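Local atomic coordinates of flagellar hook-associated protein 2 (Helicobacter pylori, PDB entry 6IWY), a protein that helps flagellin subunits polymerise at the tip of the growing filament and, as a pentameric cap, stops them leaking out, this chain being its middle portion. Residues A[55-60]-A[354-359]; A[124-129]-A[219-224]; A[155-160]-A[198-203]; A[227-232]-A[247-252]. One frame throughout, in Å; residues are numbered along the deposited sequence.

Contact 1: residues A[55-60]-A[354-359]; sequences IFSQVD and NTLFMS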
# COMPACT_ATOMS: atom_id res chain seq x y z
N ILE A 55 -14.66 -17.01 -9.54
CA ILE A 55 -14.87 -15.59 -9.35
C ILE A 55 -14.04 -15.10 -8.18
O ILE A 55 -14.15 -15.61 -7.06
CB ILE A 55 -16.38 -15.26 -9.17
CG1 ILE A 55 -17.14 -15.70 -10.45
CG2 ILE A 55 -16.60 -13.75 -8.90
CD1 ILE A 55 -18.64 -15.44 -10.44
N PHE A 56 -13.17 -14.13 -8.47
CA PHE A 56 -12.37 -13.46 -7.44
C PHE A 56 -13.23 -12.51 -6.59
O PHE A 56 -13.16 -12.56 -5.38
CB PHE A 56 -11.19 -12.71 -8.05
CG PHE A 56 -10.18 -12.27 -7.04
CD1 PHE A 56 -10.34 -11.08 -6.37
CD2 PHE A 56 -9.10 -13.08 -6.71
CE1 PHE A 56 -9.41 -10.68 -5.42
CE2 PHE A 56 -8.17 -12.69 -5.76
CZ PHE A 56 -8.33 -11.49 -5.11
N SER A 57 -14.01 -11.65 -7.22
CA SER A 57 -14.84 -10.67 -6.49
C SER A 57 -16.16 -10.42 -7.20
O SER A 57 -16.18 -10.28 -8.41
CB SER A 57 -14.11 -9.33 -6.40
OG SER A 57 -15.02 -8.30 -6.05
N GLN A 58 -17.24 -10.35 -6.43
CA GLN A 58 -18.56 -10.05 -6.95
C GLN A 58 -18.88 -8.57 -6.89
O GLN A 58 -20.02 -8.18 -7.12
CB GLN A 58 -19.61 -10.78 -6.13
CG GLN A 58 -19.29 -12.24 -5.95
CD GLN A 58 -20.52 -13.10 -5.71
OE1 GLN A 58 -20.51 -13.92 -4.79
NE2 GLN A 58 -21.56 -12.93 -6.53
N VAL A 59 -17.88 -7.74 -6.57
CA VAL A 59 -18.10 -6.31 -6.43
C VAL A 59 -16.96 -5.58 -7.13
O VAL A 59 -15.87 -6.14 -7.25
CB VAL A 59 -18.17 -5.89 -4.92
CG1 VAL A 59 -19.26 -6.66 -4.18
CG2 VAL A 59 -16.83 -6.08 -4.22
N ASP A 60 -17.20 -4.37 -7.61
CA ASP A 60 -16.11 -3.52 -8.09
C ASP A 60 -15.31 -2.99 -6.90
O ASP A 60 -15.87 -2.62 -5.84
CB ASP A 60 -16.61 -2.29 -8.85
CG ASP A 60 -17.31 -2.64 -10.15
OD1 ASP A 60 -17.31 -3.81 -10.58
OD2 ASP A 60 -17.87 -1.69 -10.75
N ASN A 354 -10.58 -6.75 3.82
CA ASN A 354 -10.64 -7.85 4.81
C ASN A 354 -11.06 -9.20 4.21
O ASN A 354 -10.70 -10.25 4.70
CB ASN A 354 -11.57 -7.49 5.98
CG ASN A 354 -11.16 -8.18 7.28
OD1 ASN A 354 -10.02 -8.02 7.72
ND2 ASN A 354 -12.06 -8.97 7.88
N THR A 355 -11.82 -9.14 3.12
CA THR A 355 -12.39 -10.32 2.49
C THR A 355 -11.59 -10.65 1.24
O THR A 355 -11.11 -11.77 1.07
CB THR A 355 -13.84 -10.03 2.10
OG1 THR A 355 -14.17 -8.68 2.49
CG2 THR A 355 -14.79 -10.96 2.78
N LEU A 356 -11.39 -9.67 0.37
CA LEU A 356 -10.72 -9.89 -0.90
C LEU A 356 -9.21 -9.89 -0.86
O LEU A 356 -8.60 -10.57 -1.68
CB LEU A 356 -11.16 -8.86 -1.94
CG LEU A 356 -12.66 -8.87 -2.27
CD1 LEU A 356 -12.97 -7.83 -3.37
CD2 LEU A 356 -13.12 -10.27 -2.67
N PHE A 357 -8.58 -9.15 0.06
CA PHE A 357 -7.15 -8.83 -0.07
C PHE A 357 -6.24 -9.07 1.11
O PHE A 357 -5.32 -8.31 1.34
CB PHE A 357 -6.97 -7.36 -0.48
CG PHE A 357 -7.61 -7.00 -1.77
CD1 PHE A 357 -7.39 -7.74 -2.91
CD2 PHE A 357 -8.42 -5.88 -1.84
CE1 PHE A 357 -7.96 -7.38 -4.10
CE2 PHE A 357 -9.00 -5.53 -3.03
CZ PHE A 357 -8.77 -6.28 -4.17
N MET A 358 -6.43 -10.12 1.86
CA MET A 358 -5.39 -10.51 2.81
C MET A 358 -4.05 -10.57 2.06
O MET A 358 -3.99 -11.05 0.91
CB MET A 358 -5.72 -11.84 3.45
CG MET A 358 -6.34 -11.74 4.88
SD MET A 358 -6.81 -10.08 5.57
CE MET A 358 -7.28 -10.59 7.24
N SER A 359 -3.00 -10.06 2.69
CA SER A 359 -1.67 -10.20 2.13
C SER A 359 -0.74 -10.80 3.15
O SER A 359 -0.87 -10.52 4.33
CB SER A 359 -1.15 -8.86 1.70
OG SER A 359 -1.04 -7.97 2.83

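Contact 2: residues A[124-129]-A[219-224]; sequences RVYFGS and SLIIND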
# COMPACT_ATOMS: atom_id res chain seq x y z
N ARG A 124 10.06 -3.33 -2.26
CA ARG A 124 9.14 -3.98 -1.34
C ARG A 124 7.77 -3.53 -1.79
O ARG A 124 7.66 -2.44 -2.36
CB ARG A 124 9.46 -3.63 0.09
CG ARG A 124 10.79 -4.23 0.51
CD ARG A 124 11.15 -3.91 1.93
NE ARG A 124 10.30 -4.63 2.90
CZ ARG A 124 10.36 -4.46 4.22
NH1 ARG A 124 11.22 -3.60 4.76
NH2 ARG A 124 9.55 -5.18 5.02
N VAL A 125 6.76 -4.39 -1.67
CA VAL A 125 5.39 -3.98 -1.98
C VAL A 125 4.61 -3.69 -0.70
O VAL A 125 4.45 -4.53 0.15
CB VAL A 125 4.65 -5.03 -2.78
CG1 VAL A 125 3.23 -4.59 -2.96
CG2 VAL A 125 5.27 -5.23 -4.15
N TYR A 126 4.12 -2.48 -0.55
CA TYR A 126 3.40 -2.11 0.65
C TYR A 126 1.97 -1.99 0.23
O TYR A 126 1.67 -1.14 -0.57
CB TYR A 126 3.92 -0.81 1.22
CG TYR A 126 5.29 -0.97 1.80
CD1 TYR A 126 6.41 -0.58 1.09
CD2 TYR A 126 5.46 -1.55 3.03
CE1 TYR A 126 7.69 -0.76 1.63
CE2 TYR A 126 6.70 -1.73 3.56
CZ TYR A 126 7.82 -1.34 2.86
OH TYR A 126 9.05 -1.54 3.44
N PHE A 127 1.10 -2.85 0.73
CA PHE A 127 -0.31 -2.82 0.39
C PHE A 127 -0.97 -1.79 1.27
O PHE A 127 -0.53 -1.55 2.37
CB PHE A 127 -0.94 -4.19 0.60
CG PHE A 127 -0.40 -5.22 -0.33
CD1 PHE A 127 0.57 -6.11 0.09
CD2 PHE A 127 -0.82 -5.25 -1.64
CE1 PHE A 127 1.09 -7.03 -0.79
CE2 PHE A 127 -0.30 -6.16 -2.53
CZ PHE A 127 0.66 -7.04 -2.11
N GLY A 128 -2.02 -1.16 0.75
CA GLY A 128 -2.83 -0.22 1.51
C GLY A 128 -2.22 1.17 1.51
O GLY A 128 -1.76 1.63 0.47
N SER A 129 -2.17 1.80 2.67
CA SER A 129 -1.65 3.13 2.83
C SER A 129 -0.29 3.20 3.54
O SER A 129 0.12 2.32 4.27
CB SER A 129 -2.66 3.91 3.65
OG SER A 129 -3.21 3.10 4.66
N SER A 219 15.36 6.23 5.97
CA SER A 219 13.93 6.44 5.81
C SER A 219 13.13 5.46 6.61
O SER A 219 13.52 4.31 6.79
CB SER A 219 13.54 6.29 4.34
OG SER A 219 13.83 7.48 3.64
N LEU A 220 12.00 5.95 7.08
CA LEU A 220 11.04 5.17 7.79
C LEU A 220 9.83 5.14 6.92
O LEU A 220 9.57 6.09 6.17
CB LEU A 220 10.67 5.86 9.11
CG LEU A 220 11.11 5.19 10.41
CD1 LEU A 220 12.61 5.08 10.48
CD2 LEU A 220 10.57 5.96 11.60
N ILE A 221 9.06 4.07 7.01
CA ILE A 221 7.80 3.98 6.30
C ILE A 221 6.76 3.36 7.22
O ILE A 221 6.95 2.26 7.73
CB ILE A 221 7.97 3.20 4.96
CG1 ILE A 221 6.66 3.23 4.16
CG2 ILE A 221 8.38 1.79 5.25
CD1 ILE A 221 6.82 3.04 2.70
N ILE A 222 5.69 4.08 7.50
CA ILE A 222 4.55 3.52 8.25
C ILE A 222 3.65 2.92 7.16
O ILE A 222 3.40 3.57 6.15
CB ILE A 222 3.81 4.62 9.07
CG1 ILE A 222 4.82 5.48 9.83
CG2 ILE A 222 2.82 4.00 10.09
CD1 ILE A 222 4.25 6.74 10.55
N ASN A 223 3.23 1.68 7.32
CA ASN A 223 2.31 1.05 6.36
C ASN A 223 1.18 0.45 7.15
O ASN A 223 1.41 -0.12 8.22
CB ASN A 223 2.99 -0.04 5.53
CG ASN A 223 1.99 -0.88 4.69
OD1 ASN A 223 2.06 -2.09 4.73
ND2 ASN A 223 1.10 -0.24 3.95
N ASP A 224 -0.03 0.66 6.63
CA ASP A 224 -1.25 0.02 7.13
C ASP A 224 -1.89 -0.78 5.99
O ASP A 224 -2.39 -0.20 5.03
CB ASP A 224 -2.22 1.08 7.62
CG ASP A 224 -3.51 0.47 8.20
OD1 ASP A 224 -3.56 -0.77 8.48
OD2 ASP A 224 -4.49 1.24 8.39

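Contact 3: residues A[155-160]-A[198-203]; sequences LNLKGA and PNFKNL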
# COMPACT_ATOMS: atom_id res chain seq x y z
N LEU A 155 0.95 10.06 16.06
CA LEU A 155 0.56 9.22 14.94
C LEU A 155 -0.95 9.03 15.00
O LEU A 155 -1.47 8.50 16.01
CB LEU A 155 1.19 7.83 15.08
CG LEU A 155 2.49 7.55 14.37
CD1 LEU A 155 3.01 6.24 14.85
CD2 LEU A 155 2.17 7.50 12.87
N ASN A 156 -1.64 9.42 13.93
CA ASN A 156 -3.06 9.17 13.80
C ASN A 156 -3.32 8.03 12.83
O ASN A 156 -3.06 8.16 11.63
CB ASN A 156 -3.76 10.40 13.28
CG ASN A 156 -4.83 10.85 14.18
OD1 ASN A 156 -4.55 11.55 15.18
ND2 ASN A 156 -6.07 10.47 13.87
N LEU A 157 -3.82 6.92 13.38
CA LEU A 157 -4.09 5.71 12.64
C LEU A 157 -5.48 5.24 12.97
O LEU A 157 -6.04 5.64 14.02
CB LEU A 157 -3.12 4.62 13.07
CG LEU A 157 -1.67 4.84 12.68
CD1 LEU A 157 -0.71 4.26 13.74
CD2 LEU A 157 -1.45 4.17 11.37
N LYS A 158 -6.02 4.39 12.09
CA LYS A 158 -7.29 3.74 12.31
C LYS A 158 -7.11 2.56 13.25
O LYS A 158 -6.26 1.72 13.03
CB LYS A 158 -7.87 3.24 10.99
CG LYS A 158 -9.32 2.87 11.10
CD LYS A 158 -9.94 2.51 9.76
CE LYS A 158 -9.61 1.08 9.30
NZ LYS A 158 -10.78 0.50 8.59
N GLY A 159 -7.91 2.49 14.30
CA GLY A 159 -7.78 1.44 15.31
C GLY A 159 -8.60 0.18 15.08
O GLY A 159 -9.42 0.08 14.18
N ALA A 160 -8.37 -0.79 15.94
CA ALA A 160 -9.12 -2.03 15.97
C ALA A 160 -10.66 -1.83 15.95
O ALA A 160 -11.38 -2.68 15.47
CB ALA A 160 -8.72 -2.82 17.18
N PRO A 198 -4.10 0.02 23.68
CA PRO A 198 -5.07 -1.05 23.46
C PRO A 198 -5.66 -1.06 22.04
O PRO A 198 -5.96 -2.12 21.49
CB PRO A 198 -6.17 -0.74 24.47
CG PRO A 198 -5.53 0.05 25.52
CD PRO A 198 -4.47 0.85 24.83
N ASN A 199 -5.83 0.13 21.47
CA ASN A 199 -6.42 0.27 20.14
C ASN A 199 -5.45 -0.20 19.07
O ASN A 199 -5.87 -0.47 17.93
CB ASN A 199 -6.80 1.73 19.87
CG ASN A 199 -7.69 2.33 20.94
OD1 ASN A 199 -8.72 1.76 21.28
ND2 ASN A 199 -7.29 3.47 21.48
N PHE A 200 -4.16 -0.31 19.40
CA PHE A 200 -3.18 -0.74 18.40
C PHE A 200 -2.40 -2.03 18.65
O PHE A 200 -1.89 -2.61 17.69
CB PHE A 200 -2.24 0.43 18.04
CG PHE A 200 -2.98 1.62 17.56
CD1 PHE A 200 -3.55 1.62 16.30
CD2 PHE A 200 -3.20 2.70 18.40
CE1 PHE A 200 -4.29 2.68 15.86
CE2 PHE A 200 -3.93 3.76 17.95
CZ PHE A 200 -4.49 3.74 16.67
N LYS A 201 -2.35 -2.48 19.91
CA LYS A 201 -1.56 -3.65 20.31
C LYS A 201 -1.63 -4.78 19.29
O LYS A 201 -0.60 -5.31 18.87
CB LYS A 201 -1.99 -4.16 21.70
N ASN A 202 -2.84 -5.16 18.89
CA ASN A 202 -3.02 -6.33 18.04
C ASN A 202 -2.83 -6.03 16.58
O ASN A 202 -2.53 -6.93 15.78
CB ASN A 202 -4.37 -6.99 18.29
CG ASN A 202 -4.48 -7.55 19.68
OD1 ASN A 202 -3.84 -8.56 20.01
ND2 ASN A 202 -5.27 -6.89 20.53
N LEU A 203 -3.02 -4.78 16.20
CA LEU A 203 -2.70 -4.38 14.81
C LEU A 203 -1.21 -4.43 14.54
O LEU A 203 -0.79 -4.76 13.43
CB LEU A 203 -3.27 -3.00 14.47
CG LEU A 203 -4.80 -3.08 14.32
CD1 LEU A 203 -5.31 -1.67 14.17
CD2 LEU A 203 -5.25 -3.98 13.16

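Contact 4: residues A[227-232]-A[247-252]; sequences GGNIEV and TQESDL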
# COMPACT_ATOMS: atom_id res chain seq x y z
N GLY A 227 -5.43 -0.12 4.86
CA GLY A 227 -5.65 1.05 4.04
C GLY A 227 -6.17 2.29 4.74
O GLY A 227 -6.42 3.27 4.10
N GLY A 228 -6.29 2.28 6.06
CA GLY A 228 -6.85 3.44 6.75
C GLY A 228 -5.97 4.69 6.67
O GLY A 228 -4.78 4.60 6.44
N ASN A 229 -6.59 5.85 6.85
CA ASN A 229 -5.88 7.10 7.00
C ASN A 229 -4.70 6.97 7.94
O ASN A 229 -4.80 6.30 8.96
CB ASN A 229 -6.82 8.15 7.52
CG ASN A 229 -7.88 8.54 6.50
OD1 ASN A 229 -7.90 8.05 5.38
ND2 ASN A 229 -8.76 9.43 6.89
N ILE A 230 -3.58 7.56 7.54
CA ILE A 230 -2.43 7.76 8.40
C ILE A 230 -2.06 9.27 8.42
O ILE A 230 -2.02 9.91 7.35
CB ILE A 230 -1.19 7.01 7.89
CG1 ILE A 230 -1.46 5.51 7.76
CG2 ILE A 230 0.02 7.21 8.86
CD1 ILE A 230 -0.30 4.81 7.01
N GLU A 231 -1.80 9.81 9.62
CA GLU A 231 -1.34 11.18 9.81
C GLU A 231 -0.24 11.25 10.85
O GLU A 231 -0.29 10.58 11.86
CB GLU A 231 -2.46 12.09 10.30
CG GLU A 231 -3.73 12.02 9.47
CD GLU A 231 -4.85 13.00 9.93
OE1 GLU A 231 -5.86 13.13 9.18
OE2 GLU A 231 -4.72 13.61 11.04
N VAL A 232 0.77 12.07 10.57
CA VAL A 232 1.80 12.39 11.53
C VAL A 232 1.60 13.85 11.85
O VAL A 232 1.82 14.71 11.02
CB VAL A 232 3.19 12.17 10.93
CG1 VAL A 232 4.31 12.52 11.95
CG2 VAL A 232 3.29 10.75 10.40
N THR A 247 -1.94 10.77 4.51
CA THR A 247 -2.19 9.97 3.33
C THR A 247 -3.45 10.45 2.67
O THR A 247 -4.39 10.87 3.36
CB THR A 247 -2.37 8.48 3.66
OG1 THR A 247 -3.45 8.33 4.59
CG2 THR A 247 -1.09 7.91 4.25
N GLN A 248 -3.47 10.34 1.34
CA GLN A 248 -4.60 10.77 0.49
C GLN A 248 -5.74 9.76 0.53
O GLN A 248 -5.63 8.67 -0.05
CB GLN A 248 -4.16 10.97 -0.97
N GLU A 249 -6.81 10.13 1.23
CA GLU A 249 -8.04 9.39 1.17
C GLU A 249 -8.44 9.37 -0.29
O GLU A 249 -8.76 10.42 -0.86
CB GLU A 249 -9.13 10.11 1.95
CG GLU A 249 -9.34 9.63 3.37
CD GLU A 249 -10.82 9.68 3.74
OE1 GLU A 249 -11.36 10.82 3.86
OE2 GLU A 249 -11.45 8.59 3.85
N SER A 250 -8.41 8.20 -0.90
CA SER A 250 -8.75 8.09 -2.31
C SER A 250 -10.25 7.87 -2.48
O SER A 250 -10.86 7.09 -1.75
CB SER A 250 -7.96 6.97 -3.00
OG SER A 250 -8.35 6.87 -4.36
N ASP A 251 -10.83 8.52 -3.47
CA ASP A 251 -12.28 8.58 -3.65
C ASP A 251 -12.86 7.28 -4.21
O ASP A 251 -12.25 6.63 -5.03
CB ASP A 251 -12.62 9.76 -4.57
N LEU A 252 -14.07 6.94 -3.78
CA LEU A 252 -14.70 5.63 -4.02
C LEU A 252 -15.16 5.34 -5.46
O LEU A 252 -14.96 4.25 -5.98
CB LEU A 252 -15.92 5.52 -3.11
CG LEU A 252 -16.72 4.24 -3.20
CD1 LEU A 252 -15.93 3.13 -2.55
CD2 LEU A 252 -18.08 4.42 -2.54

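Contact 1: residues A[55-60]-A[354-359]
The rings of Phe-56 and Phe-357 meet with the two side chains crossing at about a right angle, and CE1 of Phe-357 comes to the edge of the Phe-56 ring, close to its plane, 3.8 Å from CE1 of Phe-56. One face of the Phe-357 ring holds CB of Leu-356, centred 3.8 Å above the ring plane. The backbone carbonyl of Leu-356 approaches the Phe-56 ring obliquely, its O 3.6 Å from CZ. The Phe-56 ring also meets that of Phe-49. Phe-56 reaches this place because its CG is anti to the backbone N (chi1 -167°), which carries the ring toward the end of helix 349-356. The two methyls of Leu-356 fork over the 55-60 loop: CD1 rests against CB of Ser-57 at 3.6 Å, and CD2 faces O of Phe-56 at 3.5 Å. CG2 of Val-59 adds a looser apolar touch to CD1 of Leu-356, at 4.3 Å. Within the loop, OG of Ser-57 donates to O of Val-59 (2.6 Å), arriving in the carbonyl plane on a lone pair. Phe-357 is the first residue to leave helical geometry, so this is apolar packing of the loop between strands 42-49 and 61-67 against the C-terminal end of helix 349-356. Phe-56 also packs on Leu-82 and Val-85 of helix 82-92, Phe-357 on Leu-63 of strand 61-67, and Val-59 on Met-345 of strand 344-347.

Contact 2: residues A[124-129]-A[219-224]
Tyr-126 meets Ile-221 and Asn-223 with different parts of its ring. CD1 of Ile-221 sits over one face in a CH-pi contact, 4.2 Å from the centroid, while its CG2 comes 3.8 Å from OH of Tyr-126. OD1 of Asn-223 lies in the ring plane at the edge, 3.8 Å from CD2 of Tyr-126. The phenol OH is hydrogen-bonded to Asp-212, which also forms a salt bridge with Arg-124. The O of Phe-127 receives ND2 of Asn-223 at 2.6 Å, an almost straight bond (174°) lying in the amide plane. Gly-128 turns the chain with positive phi (85°), its CA against O of Asp-224. Ser-129 then pairs with Asp-224 as an antiparallel hydrogen-bonded pair, its N donating to O of Asp-224 (3.1 Å) and its O accepting from N of Asp-224 (2.9 Å). The Ser-129 O is gripped twice, since ND2 of Asn-223 also donates to it at 2.8 Å, from the opposite face of the carbonyl plane. With CG of Asn-223 anti to the backbone N (chi1 170°), one amide group ties together the carbonyls before and after Gly-128. The glycine marks a change of sheet: strand 126-127 pairs with strand 61-67, through backbone bonds of Tyr-126 to Tyr-66 and Gly-128 to Lys-64, whereas strand 129-132 flanks strand 219-224, whose other neighbour is strand 209-214.

Contact 3: residues A[155-160]-A[198-203]
Asn-199 gives its backbone O to N of Ala-160, a bond of 3.2 Å that is nearly straight (174°) and lies in the carbonyl plane. Its CB covers one face of the following ring, Phe-200, near the rim. Phe-200 turns that ring toward the strand end with CG anti to its carbonyl carbon (chi1 -56°). Two carbonyls meet the rim: O of Leu-157 lies in the ring plane, 3.6 Å from CZ of Phe-200, and O of Lys-158 is close to the plane at 3.6 Å from CE1 of Phe-200. CB of Leu-157, also 3.6 Å from CE1 of Phe-200, and CA of Gly-159 approach obliquely. The strand belongs to a beta-hairpin, 154-158 with 164-173, and the 155-160 segment runs off its end into the connecting turn; helix 179-196 packs beside it, Leu-194 touching both Leu-157 and Phe-200. Within the first turn of helix 201-205, Leu-203 brings CD1 to the loop after the strand, 3.6 Å from N of Ala-160 and 3.7 Å from O of Lys-158. Leu-203, Leu-157 and Phe-200 all touch Ile-209 of strand 209-214. O of Lys-158 accepts a hydrogen bond from Arg-226, and NZ of Lys-158 forms a salt bridge with Glu-350.

Contact 4: residues A[227-232]-A[247-252]
Ile-230 and Thr-247 are joined by two hydrogen bonds that use both backbone polar atoms of the isoleucine. N of Thr-247 donates to O of Ile-230 at 3.0 Å, nearly in line with the carbonyl bond (C=O...N angle 166°). In return N of Ile-230 donates to OG1 of Thr-247 at 3.1 Å, and this bond is almost straight (174°). The hydroxyl is in position because OG1 stands between the backbone N and the carbonyl carbon (chi1 57°). Apolar packing backs this pair: CG2 of Thr-247 rests on CB of Ile-230 at 3.8 Å, and Leu-131 of strand 129-132 touches both side chains. Beyond the hydrogen-bonded pair the touch is van der Waals: the CG methylene of Glu-249 lies beside the amide of Asn-229, with the carboxylate and amide planes steeply inclined. Backbone bonds also tie Glu-231 to Asn-156 of strand 154-158 and Val-232 to Thr-245. The start of the loop, Thr-245 to Thr-247, is thus laid along an outermost strand of an antiparallel sheet before the chain departs toward strand 314-318, and a threonine hydroxyl serves as the acceptor that a backbone carbonyl would supply in a regular strand pair.

How the contacts relate
Contacts 1 and 2 are buried, contacts 3 and 4 only partly so, with Ala-160 and Glu-249 exposed. Contact 2 lies closest to the chain centre, about 6 Å from it between centres, and is the richest in hydrogen bonds; contact 1, about 16 Å out, is held across its segments by apolar packing. Contacts 3 and 4 serve adjoining strands of one sheet, 154-158 and 230-233, where Asn-156 N and Glu-231 O are 2.7 Å apart. Contact 2 joins them through Ser-129 OG, 2.8 Å from Gly-228 O, and through Ile-222 packing on Leu-155. Contact 1 touches this group through Ser-359 and Phe-127.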